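Local atomic coordinates of CT296 (Chlamydia trachomatis, PDB entry 3QH6), a protein that is of unknown function but resembles Fe(II) 2-oxoglutarate-dependent enzymes in structure, which may point to a related iron-linked role. Residues D110-L114 with G125-S129. Sequence-based numbering, arbitrary orientation.
Sequences DCSVL and GLFFS
The Phe-128 side chain takes chi1 65°, with CG between its own backbone N and carbonyl carbon, and this swings the ring across to Ser-112 on the neighbouring strand. Ser-112 CB sits over one face of that ring, displaced toward the rim, 3.4 Å from Phe-128 CZ. This is a CH-pi contact. With chi1 -60°, Ser-112 OG lies beside its own backbone N, and it is hydrogen-bonded to Arg-149 NH1 on strand 145-151. Leu-114 lies farther along the same side, its CB 4.2 Å from Phe-128 CE2.

The two strands form a beta hairpin in the interior of the sheet, between strand 20-23 beside 125-128 and strand 145-151 beside 111-116, consistent with the cupin clan to which the family is assigned. Two antiparallel hydrogen-bonded pairs hold the hairpin, Ser-112 with Phe-128 and Leu-114 with Leu-126. Each pair exchanges two N-H...O hydrogen bonds. Ser-112 N donates to Phe-128 O at 2.8 Å. The return bond, from Phe-128 N to Ser-112 O, is 3.0 Å long. Both bonds between Leu-114 and Leu-126 measure 2.8 Å, N to O.

Between them, Val-113 and Phe-127 form a non-hydrogen-bonded pair. Their side chains run side by side on the sheet face where Phe-127 meets helix 77-85. Val-113 CG2 touches Phe-127 CD2 at 3.4 Å, obliquely to the ring. Cys-111 SG approaches the edge of the same ring, 4.1 Å from Phe-127 CD2, as a sulfur-aromatic contact. Asp-110 and Cys-111 form a classic beta bulge opposite Phe-150, and Asp-110 OD2 forms a salt bridge with Arg-87 NE and is hydrogen-bonded to Ser-152 OG.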
loop_
_atom_site.group_PDB
_atom_site.type_symbol
_atom_site.label_atom_id
_atom_site.label_comp_id
_atom_site.label_asym_id
_atom_site.label_seq_id
_atom_site.Cartn_x
_atom_site.Cartn_y
_atom_site.Cartn_z
ATOM N N ASP A 110 -6.550 8.365 -7.601
ATOM C CA ASP A 110 -5.333 8.741 -8.325
ATOM C C ASP A 110 -4.294 7.620 -8.260
ATOM O O ASP A 110 -3.623 7.326 -9.240
ATOM C CB ASP A 110 -4.728 10.027 -7.740
ATOM C CG ASP A 110 -5.654 11.213 -7.853
ATOM O OD1 ASP A 110 -6.741 11.166 -7.242
ATOM O OD2 ASP A 110 -5.287 12.197 -8.539
ATOM N N CYS A 111 -4.143 6.991 -7.097
ATOM C CA CYS A 111 -3.084 5.970 -6.955
ATOM C C CYS A 111 -3.437 5.031 -5.819
ATOM O O CYS A 111 -3.877 5.490 -4.765
ATOM C CB CYS A 111 -1.727 6.628 -6.645
ATOM S SG CYS A 111 -0.307 5.455 -6.787
ATOM N N SER A 112 -3.258 3.727 -6.010
ATOM C CA SER A 112 -3.403 2.804 -4.879
ATOM C C SER A 112 -2.044 2.267 -4.398
ATOM O O SER A 112 -1.062 2.241 -5.152
ATOM C CB SER A 112 -4.338 1.645 -5.258
ATOM O OG SER A 112 -5.633 2.115 -5.603
ATOM N N VAL A 113 -1.992 1.788 -3.157
ATOM C CA VAL A 113 -0.810 1.064 -2.717
ATOM C C VAL A 113 -1.264 -0.214 -2.072
ATOM O O VAL A 113 -2.108 -0.197 -1.180
ATOM C CB VAL A 113 0.022 1.877 -1.705
ATOM C CG1 VAL A 113 1.155 0.987 -1.100
ATOM C CG2 VAL A 113 0.592 3.101 -2.377
ATOM N N LEU A 114 -0.726 -1.331 -2.533
ATOM C CA LEU A 114 -1.008 -2.612 -1.897
ATOM C C LEU A 114 0.190 -2.869 -1.009
ATOM O O LEU A 114 1.302 -2.935 -1.489
ATOM C CB LEU A 114 -1.168 -3.716 -2.966
ATOM C CG LEU A 114 -1.434 -5.168 -2.530
ATOM C CD1 LEU A 114 -0.299 -5.733 -1.676
ATOM C CD2 LEU A 114 -2.726 -5.263 -1.794
ATOM N N GLY A 125 5.502 -3.377 -1.094
ATOM C CA GLY A 125 4.320 -2.629 -1.512
ATOM C C GLY A 125 4.309 -2.354 -3.006
ATOM O O GLY A 125 5.346 -2.209 -3.627
ATOM N N LEU A 126 3.114 -2.291 -3.580
ATOM C CA LEU A 126 2.930 -2.053 -5.007
ATOM C C LEU A 126 2.152 -0.759 -5.185
ATOM O O LEU A 126 1.041 -0.654 -4.655
ATOM C CB LEU A 126 2.153 -3.245 -5.640
ATOM C CG LEU A 126 1.744 -3.163 -7.128
ATOM C CD1 LEU A 126 2.979 -3.188 -8.041
ATOM C CD2 LEU A 126 0.797 -4.294 -7.517
ATOM N N PHE A 127 2.727 0.242 -5.862
ATOM C CA PHE A 127 1.957 1.426 -6.233
ATOM C C PHE A 127 1.343 1.124 -7.598
ATOM O O PHE A 127 2.040 0.627 -8.472
ATOM C CB PHE A 127 2.816 2.657 -6.429
ATOM C CG PHE A 127 3.450 3.186 -5.151
ATOM C CD1 PHE A 127 4.612 2.599 -4.654
ATOM C CD2 PHE A 127 2.903 4.295 -4.499
ATOM C CE1 PHE A 127 5.244 3.108 -3.505
ATOM C CE2 PHE A 127 3.520 4.814 -3.330
ATOM C CZ PHE A 127 4.671 4.218 -2.832
ATOM N N PHE A 128 0.083 1.473 -7.820
ATOM C CA PHE A 128 -0.504 1.244 -9.132
ATOM C C PHE A 128 -1.725 2.124 -9.306
ATOM O O PHE A 128 -2.264 2.637 -8.334
ATOM C CB PHE A 128 -0.929 -0.236 -9.294
ATOM C CG PHE A 128 -2.060 -0.679 -8.350
ATOM C CD1 PHE A 128 -3.379 -0.734 -8.797
ATOM C CD2 PHE A 128 -1.785 -1.061 -7.036
ATOM C CE1 PHE A 128 -4.402 -1.141 -7.948
ATOM C CE2 PHE A 128 -2.798 -1.461 -6.170
ATOM C CZ PHE A 128 -4.114 -1.503 -6.627
ATOM N N SER A 129 -2.208 2.277 -10.538
ATOM C CA SER A 129 -3.489 2.935 -10.682
ATOM C C SER A 129 -4.422 2.062 -11.486
ATOM O O SER A 129 -3.990 1.189 -12.198
ATOM C CB SER A 129 -3.347 4.351 -11.265
ATOM O OG SER A 129 -3.289 4.353 -12.659
#